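Local coordinates for ribonuclease P protein component 3 (Thermococcus kodakarensis KOD1, PDB 3WYZ) that probably serves as a protein subunit of ribonuclease P, the RNA-based enzyme that matures tRNA by cleaving the 5' ends of its precursors, at residues 137-142 and 173-178; 89-94 and 108-113; 11-16 and 204-209; 33-38 and 64-69. All coordinates share one frame; numbering follows the deposited sequence.

Contact 1: 137-142 and 173-178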
loop_
_atom_site.group_PDB
_atom_site.type_symbol
_atom_site.label_atom_id
_atom_site.label_comp_id
_atom_site.label_asym_id
_atom_site.label_seq_id
_atom_site.Cartn_x
_atom_site.Cartn_y
_atom_site.Cartn_z
ATOM N N ILE A 137 1.555 -2.227 6.360
ATOM C CA ILE A 137 2.655 -1.912 5.450
ATOM C C ILE A 137 2.367 -2.492 4.078
ATOM O O ILE A 137 2.138 -3.690 3.956
ATOM C CB ILE A 137 4.000 -2.457 5.962
ATOM C CG1 ILE A 137 4.324 -1.861 7.334
ATOM C CG2 ILE A 137 5.127 -2.141 4.982
ATOM C CD1 ILE A 137 4.553 -0.358 7.340
ATOM N N GLY A 138 2.403 -1.630 3.060
ATOM C CA GLY A 138 2.220 -2.035 1.673
ATOM C C GLY A 138 3.525 -2.335 0.957
ATOM O O GLY A 138 4.342 -1.444 0.741
ATOM N N PHE A 139 3.710 -3.595 0.582
ATOM C CA PHE A 139 4.872 -4.020 -0.188
ATOM C C PHE A 139 4.565 -3.941 -1.674
ATOM O O PHE A 139 3.997 -4.877 -2.246
ATOM C CB PHE A 139 5.271 -5.455 0.183
ATOM C CG PHE A 139 5.845 -5.582 1.558
ATOM C CD1 PHE A 139 5.024 -5.796 2.641
ATOM C CD2 PHE A 139 7.208 -5.487 1.761
ATOM C CE1 PHE A 139 5.550 -5.913 3.912
ATOM C CE2 PHE A 139 7.746 -5.600 3.028
ATOM C CZ PHE A 139 6.915 -5.814 4.106
ATOM N N SER A 140 4.942 -2.819 -2.292
ATOM C CA SER A 140 4.653 -2.572 -3.703
ATOM C C SER A 140 5.665 -3.286 -4.587
ATOM O O SER A 140 6.857 -3.247 -4.325
ATOM C CB SER A 140 4.664 -1.069 -4.006
ATOM O OG SER A 140 5.983 -0.542 -3.937
ATOM N N LEU A 141 5.178 -3.929 -5.641
ATOM C CA LEU A 141 6.036 -4.545 -6.647
ATOM C C LEU A 141 6.538 -3.524 -7.683
ATOM O O LEU A 141 7.531 -3.774 -8.361
ATOM C CB LEU A 141 5.276 -5.678 -7.337
ATOM C CG LEU A 141 5.922 -6.417 -8.508
ATOM C CD1 LEU A 141 7.285 -7.011 -8.165
ATOM C CD2 LEU A 141 4.981 -7.505 -8.996
ATOM N N SER A 142 5.862 -2.375 -7.782
ATOM C CA SER A 142 6.119 -1.377 -8.830
ATOM C C SER A 142 7.588 -0.957 -9.000
ATOM O O SER A 142 8.084 -0.935 -10.123
ATOM C CB SER A 142 5.261 -0.122 -8.603
ATOM O OG SER A 142 5.152 0.621 -9.795
ATOM N N ARG A 173 0.088 -6.256 6.953
ATOM C CA ARG A 173 0.766 -6.002 5.686
ATOM C C ARG A 173 0.033 -6.622 4.514
ATOM O O ARG A 173 -0.811 -7.491 4.681
ATOM C CB ARG A 173 2.205 -6.519 5.718
ATOM C CG ARG A 173 2.341 -8.033 5.862
ATOM C CD ARG A 173 2.075 -8.472 7.294
ATOM N NE ARG A 173 2.320 -9.888 7.500
ATOM C CZ ARG A 173 2.413 -10.476 8.691
ATOM N NH1 ARG A 173 2.277 -9.774 9.822
ATOM N NH2 ARG A 173 2.645 -11.783 8.745
ATOM N N PHE A 174 0.371 -6.153 3.323
ATOM C CA PHE A 174 -0.115 -6.757 2.098
ATOM C C PHE A 174 0.889 -6.560 0.973
ATOM O O PHE A 174 1.690 -5.623 1.010
ATOM C CB PHE A 174 -1.478 -6.176 1.713
ATOM C CG PHE A 174 -1.504 -4.677 1.611
ATOM C CD1 PHE A 174 -1.171 -4.040 0.427
ATOM C CD2 PHE A 174 -1.900 -3.905 2.689
ATOM C CE1 PHE A 174 -1.211 -2.661 0.327
ATOM C CE2 PHE A 174 -1.946 -2.526 2.595
ATOM C CZ PHE A 174 -1.593 -1.904 1.415
ATOM N N ILE A 175 0.850 -7.466 -0.003
ATOM C CA ILE A 175 1.625 -7.323 -1.224
ATOM C C ILE A 175 0.716 -6.708 -2.278
ATOM O O ILE A 175 -0.448 -7.096 -2.395
ATOM C CB ILE A 175 2.145 -8.675 -1.762
ATOM C CG1 ILE A 175 2.878 -9.475 -0.673
ATOM C CG2 ILE A 175 3.034 -8.454 -2.979
ATOM C CD1 ILE A 175 4.060 -8.774 -0.048
ATOM N N THR A 176 1.254 -5.771 -3.056
ATOM C CA THR A 176 0.494 -5.148 -4.130
ATOM C C THR A 176 1.372 -4.746 -5.308
ATOM O O THR A 176 2.565 -4.527 -5.158
ATOM C CB THR A 176 -0.302 -3.927 -3.625
ATOM O OG1 THR A 176 -1.036 -3.356 -4.712
ATOM C CG2 THR A 176 0.619 -2.868 -3.012
ATOM N N SER A 177 0.764 -4.669 -6.487
ATOM C CA SER A 177 1.459 -4.223 -7.685
ATOM C C SER A 177 1.691 -2.717 -7.669
ATOM O O SER A 177 2.721 -2.245 -8.157
ATOM C CB SER A 177 0.672 -4.607 -8.946
ATOM O OG SER A 177 -0.542 -3.870 -9.045
ATOM N N SER A 178 0.738 -1.970 -7.110
ATOM C CA SER A 178 0.734 -0.505 -7.192
ATOM C C SER A 178 0.862 -0.100 -8.660
ATOM O O SER A 178 1.618 0.811 -9.000
ATOM C CB SER A 178 1.861 0.107 -6.347
ATOM O OG SER A 178 1.750 -0.276 -4.988
HETATM O O HOH W 1 3.456 2.722 -8.743
#

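Contact 2: 89-94 and 108-113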
loop_
_atom_site.group_PDB
_atom_site.type_symbol
_atom_site.label_atom_id
_atom_site.label_comp_id
_atom_site.label_asym_id
_atom_site.label_seq_id
_atom_site.Cartn_x
_atom_site.Cartn_y
_atom_site.Cartn_z
ATOM N N LEU A 89 -7.231 5.446 3.256
ATOM C CA LEU A 89 -6.188 6.452 3.220
ATOM C C LEU A 89 -4.827 5.766 3.186
ATOM O O LEU A 89 -4.392 5.188 4.181
ATOM C CB LEU A 89 -6.307 7.388 4.427
ATOM C CG LEU A 89 -5.447 8.660 4.404
ATOM C CD1 LEU A 89 -5.779 9.521 3.200
ATOM C CD2 LEU A 89 -5.634 9.459 5.691
ATOM N N TYR A 90 -4.180 5.809 2.028
ATOM C CA TYR A 90 -2.797 5.368 1.895
ATOM C C TYR A 90 -1.867 6.572 1.945
ATOM O O TYR A 90 -2.270 7.690 1.632
ATOM C CB TYR A 90 -2.562 4.642 0.571
ATOM C CG TYR A 90 -3.344 3.366 0.350
ATOM C CD1 TYR A 90 -3.871 2.630 1.413
ATOM C CD2 TYR A 90 -3.507 2.868 -0.934
ATOM C CE1 TYR A 90 -4.570 1.458 1.193
ATOM C CE2 TYR A 90 -4.194 1.697 -1.160
ATOM C CZ TYR A 90 -4.727 0.996 -0.098
ATOM O OH TYR A 90 -5.412 -0.168 -0.343
ATOM N N VAL A 91 -0.620 6.329 2.341
ATOM C CA VAL A 91 0.427 7.342 2.297
ATOM C C VAL A 91 1.656 6.750 1.621
ATOM O O VAL A 91 2.079 5.646 1.947
ATOM C CB VAL A 91 0.796 7.853 3.704
ATOM C CG1 VAL A 91 1.970 8.829 3.642
ATOM C CG2 VAL A 91 -0.402 8.512 4.360
ATOM N N GLN A 92 2.212 7.497 0.672
ATOM C CA GLN A 92 3.441 7.123 -0.006
ATOM C C GLN A 92 4.617 7.280 0.954
ATOM O O GLN A 92 4.842 8.367 1.491
ATOM C CB GLN A 92 3.647 8.021 -1.227
ATOM C CG GLN A 92 4.893 7.742 -2.058
ATOM C CD GLN A 92 4.644 6.737 -3.162
ATOM O OE1 GLN A 92 4.524 5.540 -2.903
ATOM N NE2 GLN A 92 4.562 7.216 -4.400
ATOM N N GLY A 93 5.356 6.189 1.160
ATOM C CA GLY A 93 6.550 6.204 1.989
ATOM C C GLY A 93 7.746 6.784 1.257
ATOM O O GLY A 93 7.684 7.018 0.055
ATOM N N GLY A 94 8.836 7.014 1.984
ATOM C CA GLY A 94 10.064 7.540 1.397
ATOM C C GLY A 94 10.729 8.629 2.217
ATOM O O GLY A 94 11.961 8.711 2.268
ATOM N N ASP A 108 -4.591 3.902 7.119
ATOM C CA ASP A 108 -4.870 2.510 6.729
ATOM C C ASP A 108 -3.595 1.771 6.330
ATOM O O ASP A 108 -3.385 0.630 6.731
ATOM C CB ASP A 108 -5.888 2.450 5.583
ATOM C CG ASP A 108 -7.282 2.896 6.012
ATOM O OD1 ASP A 108 -7.878 2.220 6.882
ATOM O OD2 ASP A 108 -7.779 3.923 5.488
ATOM N N ALA A 109 -2.746 2.414 5.534
ATOM C CA ALA A 109 -1.507 1.776 5.098
ATOM C C ALA A 109 -0.419 2.768 4.736
ATOM O O ALA A 109 -0.696 3.843 4.210
ATOM C CB ALA A 109 -1.775 0.861 3.915
ATOM N N LEU A 110 0.819 2.375 5.026
ATOM C CA LEU A 110 2.005 3.064 4.553
ATOM C C LEU A 110 2.587 2.235 3.418
ATOM O O LEU A 110 2.986 1.091 3.629
ATOM C CB LEU A 110 3.029 3.200 5.680
ATOM C CG LEU A 110 4.338 3.923 5.357
ATOM C CD1 LEU A 110 4.064 5.366 4.970
ATOM C CD2 LEU A 110 5.300 3.851 6.539
ATOM N N ILE A 111 2.618 2.813 2.221
ATOM C CA ILE A 111 3.073 2.109 1.033
ATOM C C ILE A 111 4.555 2.373 0.811
ATOM O O ILE A 111 4.964 3.528 0.670
ATOM C CB ILE A 111 2.297 2.556 -0.227
ATOM C CG1 ILE A 111 0.781 2.478 -0.010
ATOM C CG2 ILE A 111 2.696 1.713 -1.431
ATOM C CD1 ILE A 111 0.248 1.104 0.354
ATOM N N SER A 112 5.347 1.297 0.797
ATOM C CA SER A 112 6.772 1.352 0.456
ATOM C C SER A 112 7.552 2.436 1.213
ATOM O O SER A 112 7.905 3.455 0.632
ATOM C CB SER A 112 6.938 1.565 -1.051
ATOM O OG SER A 112 6.402 0.479 -1.775
ATOM N N PRO A 113 7.830 2.212 2.509
ATOM C CA PRO A 113 8.585 3.195 3.298
ATOM C C PRO A 113 10.005 3.427 2.788
ATOM O O PRO A 113 10.593 4.473 3.067
ATOM C CB PRO A 113 8.605 2.583 4.711
ATOM C CG PRO A 113 8.262 1.139 4.525
ATOM C CD PRO A 113 7.370 1.080 3.328
#

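Contact 3: 11-16 and 204-209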
loop_
_atom_site.group_PDB
_atom_site.type_symbol
_atom_site.label_atom_id
_atom_site.label_comp_id
_atom_site.label_asym_id
_atom_site.label_seq_id
_atom_site.Cartn_x
_atom_site.Cartn_y
_atom_site.Cartn_z
ATOM N N ASP A 11 -8.190 -19.970 -1.527
ATOM C CA ASP A 11 -7.712 -19.288 -2.724
ATOM C C ASP A 11 -8.461 -17.990 -2.980
ATOM O O ASP A 11 -9.005 -17.784 -4.056
ATOM C CB ASP A 11 -7.815 -20.215 -3.938
ATOM C CG ASP A 11 -6.816 -21.352 -3.885
ATOM O OD1 ASP A 11 -5.923 -21.322 -3.008
ATOM O OD2 ASP A 11 -6.921 -22.274 -4.724
ATOM N N TYR A 12 -8.472 -17.108 -1.987
ATOM C CA TYR A 12 -9.125 -15.814 -2.110
ATOM C C TYR A 12 -8.052 -14.723 -2.137
ATOM O O TYR A 12 -7.196 -14.679 -1.257
ATOM C CB TYR A 12 -10.088 -15.602 -0.942
ATOM C CG TYR A 12 -10.994 -14.409 -1.117
ATOM C CD1 TYR A 12 -10.602 -13.139 -0.678
ATOM C CD2 TYR A 12 -12.241 -14.537 -1.726
ATOM C CE1 TYR A 12 -11.427 -12.035 -0.844
ATOM C CE2 TYR A 12 -13.069 -13.438 -1.897
ATOM C CZ TYR A 12 -12.656 -12.192 -1.455
ATOM O OH TYR A 12 -13.469 -11.101 -1.624
ATOM N N PHE A 13 -8.098 -13.845 -3.136
ATOM C CA PHE A 13 -7.032 -12.858 -3.347
ATOM C C PHE A 13 -7.571 -11.445 -3.557
ATOM O O PHE A 13 -8.544 -11.256 -4.273
ATOM C CB PHE A 13 -6.177 -13.268 -4.550
ATOM C CG PHE A 13 -5.601 -14.653 -4.435
ATOM C CD1 PHE A 13 -4.638 -14.942 -3.472
ATOM C CD2 PHE A 13 -6.025 -15.673 -5.279
ATOM C CE1 PHE A 13 -4.107 -16.215 -3.356
ATOM C CE2 PHE A 13 -5.495 -16.947 -5.172
ATOM C CZ PHE A 13 -4.539 -17.220 -4.207
ATOM N N VAL A 14 -6.916 -10.461 -2.940
ATOM C CA VAL A 14 -7.330 -9.054 -3.019
ATOM C C VAL A 14 -6.168 -8.179 -3.500
ATOM O O VAL A 14 -5.063 -8.277 -2.986
ATOM C CB VAL A 14 -7.807 -8.533 -1.657
ATOM C CG1 VAL A 14 -8.137 -7.042 -1.728
ATOM C CG2 VAL A 14 -9.012 -9.334 -1.173
ATOM N N GLU A 15 -6.428 -7.331 -4.490
ATOM C CA GLU A 15 -5.428 -6.372 -4.969
ATOM C C GLU A 15 -5.743 -5.010 -4.359
ATOM O O GLU A 15 -6.753 -4.405 -4.687
ATOM C CB GLU A 15 -5.435 -6.324 -6.499
ATOM C CG GLU A 15 -4.567 -5.249 -7.144
ATOM C CD GLU A 15 -3.170 -5.140 -6.557
ATOM O OE1 GLU A 15 -3.015 -4.441 -5.543
ATOM O OE2 GLU A 15 -2.222 -5.724 -7.129
ATOM N N MET A 16 -4.866 -4.554 -3.466
ATOM C CA MET A 16 -5.108 -3.373 -2.640
ATOM C C MET A 16 -4.770 -2.045 -3.301
ATOM O O MET A 16 -5.200 -1.004 -2.819
ATOM C CB MET A 16 -4.310 -3.468 -1.339
ATOM C CG MET A 16 -4.784 -4.543 -0.383
ATOM S SD MET A 16 -6.458 -4.250 0.190
ATOM C CE MET A 16 -6.196 -2.952 1.404
ATOM N N GLU A 204 2.274 -17.193 4.842
ATOM C CA GLU A 204 2.420 -15.765 5.131
ATOM C C GLU A 204 2.165 -14.939 3.875
ATOM O O GLU A 204 1.410 -13.968 3.917
ATOM C CB GLU A 204 3.805 -15.456 5.706
ATOM C CG GLU A 204 4.042 -16.049 7.091
ATOM C CD GLU A 204 5.484 -15.928 7.561
ATOM O OE1 GLU A 204 6.405 -16.122 6.742
ATOM O OE2 GLU A 204 5.704 -15.642 8.757
ATOM N N ALA A 205 2.778 -15.335 2.760
ATOM C CA ALA A 205 2.541 -14.676 1.469
ATOM C C ALA A 205 1.064 -14.716 1.072
ATOM O O ALA A 205 0.516 -13.729 0.580
ATOM C CB ALA A 205 3.392 -15.312 0.386
ATOM N N ARG A 206 0.431 -15.861 1.299
ATOM C CA ARG A 206 -1.000 -16.029 1.044
ATOM C C ARG A 206 -1.840 -15.081 1.897
ATOM O O ARG A 206 -2.798 -14.489 1.405
ATOM C CB ARG A 206 -1.409 -17.482 1.316
ATOM C CG ARG A 206 -2.840 -17.836 0.945
ATOM C CD ARG A 206 -3.195 -19.253 1.378
ATOM N NE ARG A 206 -2.308 -20.245 0.772
ATOM C CZ ARG A 206 -2.382 -20.666 -0.492
ATOM N NH1 ARG A 206 -3.314 -20.194 -1.323
ATOM N NH2 ARG A 206 -1.513 -21.571 -0.935
ATOM N N ALA A 207 -1.488 -14.949 3.176
ATOM C CA ALA A 207 -2.221 -14.063 4.090
ATOM C C ALA A 207 -2.109 -12.594 3.700
ATOM O O ALA A 207 -3.039 -11.820 3.939
ATOM C CB ALA A 207 -1.753 -14.257 5.521
ATOM N N SER A 208 -0.987 -12.214 3.089
ATOM C CA SER A 208 -0.787 -10.848 2.602
ATOM C C SER A 208 -1.706 -10.457 1.432
ATOM O O SER A 208 -1.896 -9.267 1.165
ATOM C CB SER A 208 0.676 -10.640 2.206
ATOM O OG SER A 208 1.524 -10.804 3.331
ATOM N N LEU A 209 -2.255 -11.440 0.725
ATOM C CA LEU A 209 -3.244 -11.188 -0.328
ATOM C C LEU A 209 -4.670 -11.573 0.079
ATOM O O LEU A 209 -5.628 -11.206 -0.598
ATOM C CB LEU A 209 -2.868 -11.951 -1.595
ATOM C CG LEU A 209 -1.593 -11.519 -2.321
ATOM C CD1 LEU A 209 -1.374 -12.414 -3.531
ATOM C CD2 LEU A 209 -1.652 -10.050 -2.734
#

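Contact 4: 33-38 and 64-69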
loop_
_atom_site.group_PDB
_atom_site.type_symbol
_atom_site.label_atom_id
_atom_site.label_comp_id
_atom_site.label_asym_id
_atom_site.label_seq_id
_atom_site.Cartn_x
_atom_site.Cartn_y
_atom_site.Cartn_z
ATOM N N GLU A 33 -11.214 -9.083 -5.238
ATOM C CA GLU A 33 -11.515 -7.670 -5.035
ATOM C C GLU A 33 -10.343 -6.845 -5.529
ATOM O O GLU A 33 -9.186 -7.231 -5.354
ATOM C CB GLU A 33 -11.747 -7.366 -3.556
ATOM C CG GLU A 33 -12.799 -8.232 -2.885
ATOM C CD GLU A 33 -13.113 -7.780 -1.466
ATOM O OE1 GLU A 33 -13.435 -6.583 -1.282
ATOM O OE2 GLU A 33 -13.046 -8.626 -0.538
ATOM N N VAL A 34 -10.641 -5.705 -6.141
ATOM C CA VAL A 34 -9.605 -4.797 -6.620
ATOM C C VAL A 34 -9.917 -3.379 -6.155
ATOM O O VAL A 34 -10.975 -2.835 -6.467
ATOM C CB VAL A 34 -9.466 -4.833 -8.158
ATOM C CG1 VAL A 34 -8.323 -3.939 -8.612
ATOM C CG2 VAL A 34 -9.232 -6.256 -8.643
ATOM N N VAL A 35 -8.993 -2.798 -5.394
ATOM C CA VAL A 35 -9.120 -1.431 -4.914
ATOM C C VAL A 35 -8.457 -0.472 -5.908
ATOM O O VAL A 35 -7.289 -0.634 -6.236
ATOM C CB VAL A 35 -8.464 -1.284 -3.527
ATOM C CG1 VAL A 35 -8.562 0.154 -3.027
ATOM C CG2 VAL A 35 -9.094 -2.253 -2.528
ATOM N N PHE A 36 -9.212 0.510 -6.396
ATOM C CA PHE A 36 -8.662 1.546 -7.260
ATOM C C PHE A 36 -8.102 2.689 -6.419
ATOM O O PHE A 36 -8.805 3.266 -5.593
ATOM C CB PHE A 36 -9.719 2.084 -8.225
ATOM C CG PHE A 36 -9.188 3.126 -9.173
ATOM C CD1 PHE A 36 -9.176 4.471 -8.813
ATOM C CD2 PHE A 36 -8.692 2.762 -10.412
ATOM C CE1 PHE A 36 -8.679 5.432 -9.678
ATOM C CE2 PHE A 36 -8.195 3.715 -11.283
ATOM C CZ PHE A 36 -8.190 5.052 -10.915
ATOM N N THR A 37 -6.834 3.018 -6.636
ATOM C CA THR A 37 -6.160 4.056 -5.871
ATOM C C THR A 37 -6.036 5.347 -6.683
ATOM O O THR A 37 -5.511 5.344 -7.799
ATOM C CB THR A 37 -4.758 3.585 -5.441
ATOM O OG1 THR A 37 -4.880 2.419 -4.609
ATOM C CG2 THR A 37 -4.031 4.683 -4.677
ATOM N N LYS A 38 -6.545 6.441 -6.126
ATOM C CA LYS A 38 -6.371 7.759 -6.719
ATOM C C LYS A 38 -5.118 8.391 -6.123
ATOM O O LYS A 38 -5.042 8.621 -4.917
ATOM C CB LYS A 38 -7.586 8.645 -6.443
ATOM C CG LYS A 38 -7.508 10.028 -7.074
ATOM C CD LYS A 38 -8.455 11.006 -6.396
ATOM C CE LYS A 38 -8.428 12.373 -7.069
ATOM N NZ LYS A 38 -7.109 13.053 -6.962
ATOM N N LYS A 64 -14.620 0.031 -4.716
ATOM C CA LYS A 64 -13.666 0.257 -3.630
ATOM C C LYS A 64 -12.601 1.250 -4.081
ATOM O O LYS A 64 -11.992 1.081 -5.139
ATOM C CB LYS A 64 -13.007 -1.056 -3.210
ATOM C CG LYS A 64 -13.975 -2.090 -2.652
ATOM C CD LYS A 64 -14.442 -1.693 -1.266
ATOM C CE LYS A 64 -15.348 -2.736 -0.622
ATOM N NZ LYS A 64 -15.995 -2.283 0.648
ATOM N N VAL A 65 -12.377 2.281 -3.277
ATOM C CA VAL A 65 -11.456 3.350 -3.635
ATOM C C VAL A 65 -10.484 3.636 -2.493
ATOM O O VAL A 65 -10.886 3.727 -1.327
ATOM C CB VAL A 65 -12.214 4.648 -4.021
ATOM C CG1 VAL A 65 -11.242 5.784 -4.311
ATOM C CG2 VAL A 65 -13.095 4.408 -5.240
ATOM N N ALA A 66 -9.205 3.769 -2.839
ATOM C CA ALA A 66 -8.183 4.219 -1.893
ATOM C C ALA A 66 -7.635 5.572 -2.323
ATOM O O ALA A 66 -7.643 5.913 -3.505
ATOM C CB ALA A 66 -7.066 3.208 -1.801
ATOM N N LEU A 67 -7.162 6.341 -1.352
ATOM C CA LEU A 67 -6.580 7.643 -1.611
ATOM C C LEU A 67 -5.107 7.628 -1.208
ATOM O O LEU A 67 -4.785 7.474 -0.025
ATOM C CB LEU A 67 -7.341 8.702 -0.820
ATOM C CG LEU A 67 -7.061 10.163 -1.163
ATOM C CD1 LEU A 67 -7.535 10.490 -2.574
ATOM C CD2 LEU A 67 -7.742 11.057 -0.138
ATOM N N LEU A 68 -4.220 7.781 -2.185
ATOM C CA LEU A 68 -2.780 7.771 -1.925
ATOM C C LEU A 68 -2.232 9.191 -1.839
ATOM O O LEU A 68 -2.161 9.900 -2.845
ATOM C CB LEU A 68 -2.039 6.982 -3.007
ATOM C CG LEU A 68 -0.507 6.992 -2.915
ATOM C CD1 LEU A 68 -0.029 6.243 -1.683
ATOM C CD2 LEU A 68 0.104 6.408 -4.176
ATOM N N LEU A 69 -1.832 9.587 -0.634
ATOM C CA LEU A 69 -1.270 10.910 -0.400
ATOM C C LEU A 69 0.238 10.890 -0.598
ATOM O O LEU A 69 0.949 10.142 0.078
ATOM C CB LEU A 69 -1.585 11.391 1.019
ATOM C CG LEU A 69 -3.049 11.433 1.450
ATOM C CD1 LEU A 69 -3.148 12.029 2.850
ATOM C CD2 LEU A 69 -3.909 12.213 0.461
#

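Contact 1: 137-142 and 173-178
The last two strands of the TIM-barrel-like fold pair here in parallel, F139 opposite I175 and S140 opposite T176. Backbone hydrogen bonds zip 137-140 to 173-176, and the one from F139 N to F174 O (2.9 Å) is nearly straight at 170°. On the outer, helix-covered face, CD1 of I175 reaches obliquely to CB of F139 (3.5 Å), while CB of R173 meets the edge of the F139 ring at CE1 (3.8 Å). The ring tilts back beside its own backbone N (chi1 -70°), which sets the CE1 edge beside R173 CB. With an alanine here, R173 CB would probably lose the ring edge beside it and W114 its aromatic partner, while the I175 methyl would keep only CB. On the barrel's inner face, CA of G138 sits over one face of the F174 ring, 4.0 Å from its centroid. Farther on, T176 OG1 accepts from S178 N in an ST turn and also hydrogen-bonds E15, and one water links S142 OG to S178 O. The F139 ring also meets W114 and touches T162 of helix 149-168; I175 packs on L191 and L194 of helix 188-198, and F174 reaches M16 of strand 14-18.

Contact 2: 89-94 and 108-113
D108 holds strand 88-92 near its N-terminal end with its carboxylate: OD2 accepts from L89 N at 2.8 Å, almost straight (171°), through the anti lone pair that points away from OD1. The side chain turns back beside its own backbone N (chi1 -68°), which carries the carboxylate across to L89. D108 thus holds the L89 amide by its side chain, whereas the neighbouring backbone hydrogen bonds from D108 N and A109 N to L89 O are both weak. A leucine in its place would probably leave L89 N without this acceptor and let the two chains part more easily at this partly exposed end.

Farther along, the pairing tightens. I111 N hydrogen-bonds V91 O and G93 N hydrogen-bonds I111 O (2.7 Å). Beyond the strand the chains close in until CA of G93 lies 3.9 Å from CA of P113, with S112 O also close; a side chain on G93 would run into this backbone. Inside the barrel, CB of A109 meets the Y90 ring obliquely at CD1 (3.7 Å), and CD1 of I111 lies over one ring face, toward its rim. The Y90 hydroxyl hydrogen-bonds M16 O, across the barrel interior. On the other face, L110 CD1 packs against V91 O (3.6 Å) beneath helix 96-104. At the C-terminal end of its strand, the partly exposed Q92 hydrogen-bonds through OE1 to a glycerol, probably from the crystallisation liquor.

Two parallel strands joined through helix 96-104 form a beta-alpha-beta unit, the repeating element of TIM-barrel folds.

Contact 3: 11-16 and 204-209
F13 lays its ring edge against L209, with CD1 3.9 Å from L209 CB and nearly as close to L209 CD1; the two side chains cross at a slant. The phenyl ring leans beside its own backbone N, and this brings the CD1 edge to the leucine. Next along the chain, V14 N donates to L209 O at 2.8 Å, in the carbonyl plane but bent at the hydrogen (140°). CA of F13 closes on the same oxygen (3.5 Å), and V14 CB is close to it too. Farther out, R206 swings its guanidinium toward the exposed D11, forming a salt bridge from NH1 to OD1 at 3.3 Å, with the carboxylate and guanidinium planes 24° apart. A bend at chi3 (-59°) turns the otherwise extended arginine chain to reach it. NH1 also makes a weak hydrogen bond to R10 O. L209 packs on L191 and M192 of helix 188-198. The contact thus has an apolar centre and one backbone hydrogen bond joining the C-terminal part of helix 202-209 to the first strand, while the long ion pair lies at the surface, where solvent would probably weaken its pull.

Contact 4: 33-38 and 64-69
Strands 33-38 and 65-69 run parallel at 35° with axes 4.5 Å apart, laddered by four backbone hydrogen bonds: F36 N to K64 O, A66 N to F36 O (2.8 Å), K38 N to A66 O and L68 N to K38 O. On the barrel's inner face, CB of A66 fills the space between V35 and T37, touching V35 CG1 at 3.6 Å and T37 OG1 at the same distance. The methyl CG2 of T37 crosses obliquely to L68 CB at 3.5 Å, a tight carbon contact. Its hydroxyl, turned beside the backbone N (chi1 -61°), also hydrogen-bonds D17 of strand 14-18. On the outer face K38 and L67 lie alongside each other, pointing the same way, with K38 CD 4.0 Å from L67 CD1. V65 CG1 packs on F36 O (3.7 Å). At the partly exposed start, K64 CB meets V35 CG2, while its NZ goes to V217 O; E33 OE1 stays 5.4 Å from K64 NZ, and E33 OE2 hydrogen-bonds Y12 instead. The pair forms a beta-alpha-beta unit with helix 48-62, whose L58 covers F36, K38 and V65; F36 also stacks on Y62. Strand 14-18 flanks it beyond V35, and Y90 of strand 88-92 packs on T37, A66 and L68.

Overall arrangement
From the N terminus, contact 3 opens at 11-16 and closes only at 204-209, so the other three contacts lie within its span; it ties the first strand to helix 202-209, after the last strand. Contact 4 closes first, round helix 48-62; contact 2 follows round helix 96-104; contact 1 comes last, spanning helix 149-168. These three follow in series and none crosses another. Strands 65-70 and 88-92 are neighbours, joining contact 4 to contact 2, as are 109-111 and 136-140 for contacts 2 and 1. Strand 14-18 lies beside 33-41, which joins contact 3 to contact 4, and it reaches contacts 1 and 2 through side-chain hydrogen bonds.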